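Local coordinates for protein coenzyme A transferase (Yersinia pestis, PDB 3QLI) that probably transfers coenzyme A between acyl donors and carboxylate acceptors such as acetate, as a member of the acetyl-CoA hydrolase/transferase family, at residues V292-M297 with R315-V320; Y319-H324 with Q363-R368; T382-A387 with L436-F441. One frame throughout, in Å; residues are numbered along the deposited sequence.

Contacts 1 and 2 lie side by side, their centres about 11 Å apart, and share Y319 and V320 on the short helix 317-320. Contact 1 sets this helix and the R315-P316 lead-in against the end of strand 291-293 and T294 just after it; contact 2 packs the end of that helix and the turn after it on helix 363-372. Both border E264, to which CoA becomes covalently attached, so together they probably form part of the active-site wall. Contact 3 follows later in the sequence, its centre about 33 Å from that of contact 1 and 29 Å from that of contact 2. It joins strand 385-386, followed directly by the CoA-binding residue A387, to the start of the C-terminal helix 439-451.

Contact 1. Residues V292-M297 with R315-V320; sequences VFTFAM and RPVDYV
F293 and T294 each make one hydrogen bond to the backbone of R315, and these hold the tight part of the contact. R315 N gives its hydrogen to F293 O over 2.9 Å, nearly straight at 163°, and T294 OG1 donates to R315 O at 2.7 Å, lying in the carbonyl plane. The hydroxyl gets there because OG1 stands anti to the backbone N (chi1 -152°), while CG2 turns toward V317 CB. T294 CA also approaches R315 O, at 3.4 Å, as a CA-H...O contact. Beneath these polar bonds the valines fill the buried side: V292 CG1 meets V320 CG2 at 3.8 Å as the two side chains run past each other in opposite directions, and V320 CG2 reaches T294 CB at 3.9 Å.

The contact thins out toward the partly exposed R315 and Y319, where V292 CG1 only grazes R315 CG, at 4.2 Å. The guanidinium is held instead by a cation-pi stack, R315 CZ 3.5 Å above the centre of the Y319 ring, and by salt bridges to D287 and E190. The R315-F293 bond follows the parallel pairing of strands 291-293 and 312-314 and leads into the N-terminus of helix 317-320, beside the covalent CoA site at E264.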
# COMPACT_ATOMS: atom_id res chain seq x y z
N VAL A 292 8.81 20.75 -5.42
CA VAL A 292 7.63 20.50 -4.58
C VAL A 292 8.00 19.70 -3.34
O VAL A 292 8.79 18.74 -3.43
CB VAL A 292 6.54 19.75 -5.40
CG1 VAL A 292 5.45 19.21 -4.49
CG2 VAL A 292 5.95 20.68 -6.46
N PHE A 293 7.45 20.10 -2.19
CA PHE A 293 7.67 19.41 -0.92
C PHE A 293 6.44 19.61 -0.03
O PHE A 293 5.62 20.50 -0.30
CB PHE A 293 8.92 19.94 -0.20
CG PHE A 293 8.75 21.34 0.36
CD1 PHE A 293 8.54 21.54 1.72
CD2 PHE A 293 8.78 22.46 -0.48
CE1 PHE A 293 8.38 22.82 2.25
CE2 PHE A 293 8.61 23.75 0.03
CZ PHE A 293 8.42 23.93 1.39
N THR A 294 6.29 18.80 1.01
CA THR A 294 5.14 18.98 1.91
C THR A 294 5.50 19.52 3.30
O THR A 294 4.69 20.19 3.92
CB THR A 294 4.25 17.71 1.99
OG1 THR A 294 2.91 18.10 2.29
CG2 THR A 294 4.75 16.72 3.05
N PHE A 295 6.71 19.23 3.78
CA PHE A 295 7.25 19.97 4.92
C PHE A 295 8.79 19.98 4.86
O PHE A 295 9.40 19.17 4.15
CB PHE A 295 6.68 19.47 6.27
CG PHE A 295 7.33 18.20 6.79
CD1 PHE A 295 8.26 18.26 7.82
CD2 PHE A 295 6.99 16.96 6.27
CE1 PHE A 295 8.86 17.11 8.31
CE2 PHE A 295 7.58 15.80 6.76
CZ PHE A 295 8.51 15.87 7.78
N ALA A 296 9.41 20.93 5.56
CA ALA A 296 10.86 21.12 5.48
C ALA A 296 11.51 21.01 6.85
O ALA A 296 10.97 21.50 7.83
CB ALA A 296 11.16 22.47 4.87
N MET A 297 12.70 20.41 6.88
CA MET A 297 13.50 20.32 8.11
C MET A 297 14.94 20.58 7.72
O MET A 297 15.36 20.16 6.67
CB MET A 297 13.40 18.91 8.73
CG MET A 297 11.99 18.55 9.23
SD MET A 297 11.97 17.04 10.24
CE MET A 297 12.23 15.77 9.03
N ARG A 315 3.24 21.87 -1.25
CA ARG A 315 1.89 21.38 -1.51
C ARG A 315 1.45 20.42 -0.41
O ARG A 315 2.29 19.86 0.30
CB ARG A 315 1.83 20.75 -2.91
CG ARG A 315 2.21 21.76 -4.01
CD ARG A 315 1.78 21.32 -5.41
NE ARG A 315 0.33 21.21 -5.52
CZ ARG A 315 -0.33 21.09 -6.68
NH1 ARG A 315 0.34 21.08 -7.82
NH2 ARG A 315 -1.66 21.00 -6.68
N PRO A 316 0.14 20.25 -0.24
CA PRO A 316 -0.37 19.41 0.85
C PRO A 316 -0.01 17.94 0.69
O PRO A 316 0.22 17.48 -0.43
CB PRO A 316 -1.90 19.58 0.77
CG PRO A 316 -2.16 20.19 -0.58
CD PRO A 316 -0.94 20.99 -0.92
N VAL A 317 0.01 17.21 1.80
CA VAL A 317 0.55 15.85 1.79
C VAL A 317 -0.32 14.89 0.98
O VAL A 317 0.18 13.92 0.41
CB VAL A 317 0.80 15.32 3.22
CG1 VAL A 317 -0.53 15.24 4.01
CG2 VAL A 317 1.53 13.98 3.17
N ASP A 318 -1.62 15.16 0.88
CA ASP A 318 -2.49 14.27 0.11
C ASP A 318 -2.26 14.42 -1.39
O ASP A 318 -2.72 13.60 -2.18
CB ASP A 318 -3.97 14.45 0.48
CG ASP A 318 -4.45 15.90 0.36
OD1 ASP A 318 -3.74 16.84 0.78
OD2 ASP A 318 -5.57 16.09 -0.16
N TYR A 319 -1.53 15.46 -1.79
CA TYR A 319 -1.04 15.57 -3.18
C TYR A 319 0.35 14.98 -3.29
O TYR A 319 0.61 14.08 -4.11
CB TYR A 319 -1.01 17.05 -3.61
CG TYR A 319 -0.37 17.32 -4.97
CD1 TYR A 319 -1.14 17.29 -6.13
CD2 TYR A 319 0.98 17.64 -5.09
CE1 TYR A 319 -0.58 17.55 -7.37
CE2 TYR A 319 1.54 17.90 -6.33
CZ TYR A 319 0.75 17.86 -7.47
OH TYR A 319 1.30 18.12 -8.71
N VAL A 320 1.25 15.49 -2.47
CA VAL A 320 2.66 15.15 -2.61
C VAL A 320 2.90 13.65 -2.46
O VAL A 320 3.70 13.07 -3.21
CB VAL A 320 3.52 15.90 -1.58
CG1 VAL A 320 4.95 15.37 -1.58
CG2 VAL A 320 3.47 17.42 -1.85

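Contact 2. Residues Y319-H324 with Q363-R368; sequences YVNDPH and QLDFVR
N321 and D365 meet almost perpendicularly, with the amide and carboxylate planes 85° apart. N321 ND2 gives a hydrogen to D365 OD2 over 3.0 Å in a nearly straight bond. The acceptor lies within the plane of the amide and is approached through its anti lone pair, on the side away from OD1. D365 CG is anti to its own carbonyl carbon (chi1 -59°), a setting that brings the carboxylate off helix 363-372 toward N321, and D365 CB comes within 3.3 Å of N321 O.

F366 is turned just as squarely to the same amide. Its ring plane stands at 90° to that of N321, and N321 OD1 comes to the ring edge near its plane, 3.7 Å from F366 CE2. The far end of the ring packs against V320, whose O is hydrogen-bonded to H262: F366 CZ lies 3.7 Å from V320 O, obliquely placed, and 4.2 Å from V320 CG1. Further along, P323 packs its ring against the helix, with P323 CG 3.9 Å from D365 O and P323 CB 4.2 Å from R368 CB. Near this end the second subunit closes in, where H324 stacks on H324 of that subunit.

The amide nitrogen of N321 also donates to E264 OE1, the carboxylate that becomes covalently linked to CoA, so one NH2 group bridges two acids. With the amide oxygen at the ring edge and ND2 bonded to both carboxylates, the rotation of the amide is fixed, consistent with D365 being a second-shell residue that helps position N321 beside E264.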
# COMPACT_ATOMS: atom_id res chain seq x y z
N TYR A 319 -1.53 15.46 -1.79
CA TYR A 319 -1.04 15.57 -3.18
C TYR A 319 0.35 14.98 -3.29
O TYR A 319 0.61 14.08 -4.11
CB TYR A 319 -1.01 17.05 -3.61
CG TYR A 319 -0.37 17.32 -4.97
CD1 TYR A 319 -1.14 17.29 -6.13
CD2 TYR A 319 0.98 17.64 -5.09
CE1 TYR A 319 -0.58 17.55 -7.37
CE2 TYR A 319 1.54 17.90 -6.33
CZ TYR A 319 0.75 17.86 -7.47
OH TYR A 319 1.30 18.12 -8.71
N VAL A 320 1.25 15.49 -2.47
CA VAL A 320 2.66 15.15 -2.61
C VAL A 320 2.90 13.65 -2.46
O VAL A 320 3.70 13.07 -3.21
CB VAL A 320 3.52 15.90 -1.58
CG1 VAL A 320 4.95 15.37 -1.58
CG2 VAL A 320 3.47 17.42 -1.85
N ASN A 321 2.24 13.04 -1.48
CA ASN A 321 2.45 11.63 -1.18
C ASN A 321 1.43 10.70 -1.84
O ASN A 321 1.34 9.54 -1.48
CB ASN A 321 2.45 11.38 0.35
CG ASN A 321 3.76 11.77 1.00
OD1 ASN A 321 4.25 12.88 0.80
ND2 ASN A 321 4.35 10.84 1.77
N ASP A 322 0.65 11.21 -2.80
CA ASP A 322 -0.24 10.34 -3.57
C ASP A 322 0.60 9.60 -4.61
O ASP A 322 1.20 10.21 -5.49
CB ASP A 322 -1.31 11.19 -4.28
CG ASP A 322 -2.31 10.34 -5.06
OD1 ASP A 322 -2.02 9.16 -5.36
OD2 ASP A 322 -3.39 10.88 -5.38
N PRO A 323 0.66 8.26 -4.52
CA PRO A 323 1.51 7.56 -5.49
C PRO A 323 1.12 7.84 -6.93
O PRO A 323 2.00 7.84 -7.80
CB PRO A 323 1.28 6.07 -5.16
CG PRO A 323 0.84 6.07 -3.71
CD PRO A 323 0.06 7.35 -3.53
N HIS A 324 -0.16 8.09 -7.19
CA HIS A 324 -0.60 8.39 -8.56
C HIS A 324 0.01 9.69 -9.05
O HIS A 324 0.40 9.81 -10.22
CB HIS A 324 -2.12 8.47 -8.67
CG HIS A 324 -2.58 8.97 -10.00
ND1 HIS A 324 -2.57 8.19 -11.13
CD2 HIS A 324 -3.05 10.19 -10.39
CE1 HIS A 324 -3.01 8.90 -12.16
NE2 HIS A 324 -3.31 10.11 -11.73
N GLN A 363 7.28 6.70 3.61
CA GLN A 363 8.24 5.87 2.87
C GLN A 363 7.54 5.05 1.79
O GLN A 363 7.90 5.11 0.62
CB GLN A 363 9.06 4.96 3.78
CG GLN A 363 9.83 3.87 3.02
CD GLN A 363 10.93 3.19 3.84
OE1 GLN A 363 11.03 1.96 3.87
NE2 GLN A 363 11.76 3.98 4.51
N LEU A 364 6.51 4.29 2.18
CA LEU A 364 5.89 3.38 1.24
C LEU A 364 5.18 4.11 0.10
O LEU A 364 5.10 3.59 -1.01
CB LEU A 364 4.93 2.42 1.95
CG LEU A 364 4.31 1.31 1.10
CD1 LEU A 364 5.39 0.44 0.40
CD2 LEU A 364 3.42 0.44 1.97
N ASP A 365 4.65 5.30 0.36
CA ASP A 365 4.04 6.10 -0.70
C ASP A 365 5.03 6.30 -1.85
O ASP A 365 4.68 6.20 -3.02
CB ASP A 365 3.64 7.49 -0.20
CG ASP A 365 2.64 7.42 0.94
OD1 ASP A 365 1.83 6.48 0.96
OD2 ASP A 365 2.69 8.31 1.81
N PHE A 366 6.28 6.59 -1.50
CA PHE A 366 7.29 6.88 -2.51
C PHE A 366 7.90 5.60 -3.10
O PHE A 366 8.31 5.58 -4.26
CB PHE A 366 8.35 7.84 -1.95
CG PHE A 366 7.95 9.29 -2.10
CD1 PHE A 366 8.21 9.96 -3.29
CD2 PHE A 366 7.23 9.94 -1.11
CE1 PHE A 366 7.80 11.26 -3.47
CE2 PHE A 366 6.82 11.27 -1.28
CZ PHE A 366 7.12 11.92 -2.46
N VAL A 367 7.96 4.53 -2.31
CA VAL A 367 8.35 3.23 -2.84
C VAL A 367 7.38 2.85 -3.98
O VAL A 367 7.80 2.45 -5.07
CB VAL A 367 8.33 2.13 -1.73
CG1 VAL A 367 8.46 0.73 -2.33
CG2 VAL A 367 9.43 2.38 -0.71
N ARG A 368 6.09 3.00 -3.72
CA ARG A 368 5.06 2.70 -4.72
C ARG A 368 5.08 3.68 -5.89
O ARG A 368 5.00 3.28 -7.05
CB ARG A 368 3.68 2.76 -4.07
CG ARG A 368 3.41 1.67 -3.03
CD ARG A 368 2.14 2.04 -2.21
NE ARG A 368 1.55 0.92 -1.50
CZ ARG A 368 0.68 1.04 -0.49
NH1 ARG A 368 0.32 2.25 -0.08
NH2 ARG A 368 0.16 -0.04 0.10

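Contact 3. Residues T382-A387 with L436-F441; sequences TPSTAA and LAHPDF
The two backbones approach most closely at S384 and A437, 5.4 Å between their CA atoms, with no direct hydrogen bond; a water bridges the segments instead, donating to S384 O at 2.9 Å and accepting from H438 N at 2.8 Å. Around this link the side chains meet by packing alone. S384 OG and T385 CG2 both come to H438 CB, each at 3.5 Å, from positions oblique to the imidazole ring. T385 has CG2 anti to its carbonyl carbon while OG1 takes the inner place between N and C (chi1 70°), which turns the methyl toward the other segment. That same methyl, T385 CG2, reaches the edge of the F441 ring, 3.9 Å from F441 CE2, the side chains crossing at about a right angle. The hydroxyl of S384 is bonded to E415.

H438 is itself held in place as the N-cap residue of helix 439-451: its ND1 accepts from D440 N at 3.0 Å and 169°, near the plane of the ring, and P439 CD lies over one ring face, toward its rim. The contact thus sets the chain between strands 377-381 and 385-386, just ahead of CoA-binding A387, against the start of the C-terminal helix, and L436 O adds a hydrogen bond to T414 on strand 411-414.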
# COMPACT_ATOMS: atom_id res chain seq x y z
N THR A 382 20.71 0.86 3.56
CA THR A 382 21.19 0.81 4.94
C THR A 382 22.63 0.31 4.95
O THR A 382 23.00 -0.50 4.10
CB THR A 382 20.35 -0.14 5.82
OG1 THR A 382 20.93 -0.24 7.13
CG2 THR A 382 20.32 -1.54 5.20
N PRO A 383 23.44 0.78 5.91
CA PRO A 383 24.72 0.11 6.17
C PRO A 383 24.40 -1.34 6.52
O PRO A 383 23.32 -1.59 7.08
CB PRO A 383 25.26 0.81 7.42
CG PRO A 383 24.41 2.03 7.62
CD PRO A 383 23.12 1.82 6.91
N SER A 384 25.31 -2.28 6.25
CA SER A 384 25.01 -3.69 6.44
C SER A 384 25.06 -4.12 7.91
O SER A 384 24.51 -5.15 8.26
CB SER A 384 25.96 -4.56 5.62
OG SER A 384 27.27 -4.50 6.16
N THR A 385 25.74 -3.34 8.75
CA THR A 385 25.88 -3.71 10.16
C THR A 385 25.65 -2.54 11.10
O THR A 385 25.53 -1.39 10.67
CB THR A 385 27.28 -4.29 10.46
OG1 THR A 385 28.26 -3.25 10.37
CG2 THR A 385 27.62 -5.39 9.48
N ALA A 386 25.59 -2.85 12.39
CA ALA A 386 25.46 -1.84 13.43
C ALA A 386 26.40 -2.22 14.57
O ALA A 386 26.93 -3.34 14.59
CB ALA A 386 24.03 -1.76 13.93
N ALA A 387 26.61 -1.30 15.51
CA ALA A 387 27.34 -1.66 16.73
C ALA A 387 28.76 -2.15 16.44
O ALA A 387 29.13 -3.26 16.81
CB ALA A 387 26.56 -2.72 17.50
N LEU A 436 24.53 -8.78 -0.09
CA LEU A 436 24.63 -7.38 0.37
C LEU A 436 24.96 -7.30 1.86
O LEU A 436 25.20 -6.22 2.39
CB LEU A 436 23.33 -6.61 0.12
CG LEU A 436 22.92 -6.38 -1.34
CD1 LEU A 436 21.77 -5.37 -1.42
CD2 LEU A 436 24.10 -5.92 -2.18
N ALA A 437 24.91 -8.44 2.54
CA ALA A 437 25.24 -8.47 3.97
C ALA A 437 26.75 -8.41 4.15
O ALA A 437 27.50 -8.70 3.22
CB ALA A 437 24.68 -9.75 4.61
N HIS A 438 27.21 -8.02 5.33
CA HIS A 438 28.65 -8.05 5.61
C HIS A 438 29.17 -9.49 5.50
O HIS A 438 28.50 -10.45 5.91
CB HIS A 438 28.97 -7.46 6.99
CG HIS A 438 30.43 -7.22 7.22
ND1 HIS A 438 31.31 -8.24 7.53
CD2 HIS A 438 31.18 -6.09 7.14
CE1 HIS A 438 32.53 -7.74 7.64
NE2 HIS A 438 32.48 -6.44 7.41
N PRO A 439 30.36 -9.66 4.92
CA PRO A 439 30.91 -11.03 4.84
C PRO A 439 30.84 -11.83 6.15
O PRO A 439 30.57 -13.03 6.11
CB PRO A 439 32.36 -10.79 4.41
CG PRO A 439 32.26 -9.54 3.54
CD PRO A 439 31.20 -8.67 4.22
N ASP A 440 31.03 -11.17 7.29
CA ASP A 440 30.99 -11.89 8.57
C ASP A 440 29.67 -12.62 8.84
O ASP A 440 29.63 -13.56 9.65
CB ASP A 440 31.27 -10.94 9.74
CG ASP A 440 32.69 -10.39 9.73
OD1 ASP A 440 33.52 -10.90 8.94
OD2 ASP A 440 32.97 -9.46 10.52
N PHE A 441 28.60 -12.21 8.17
CA PHE A 441 27.27 -12.76 8.47
C PHE A 441 26.66 -13.60 7.34
O PHE A 441 25.58 -14.15 7.51
CB PHE A 441 26.29 -11.64 8.83
CG PHE A 441 26.67 -10.87 10.06
CD1 PHE A 441 26.46 -11.42 11.32
CD2 PHE A 441 27.21 -9.60 9.97
CE1 PHE A 441 26.80 -10.72 12.47
CE2 PHE A 441 27.57 -8.89 11.11
CZ PHE A 441 27.35 -9.45 12.37
O HOH W 1 25.44 -7.73 7.42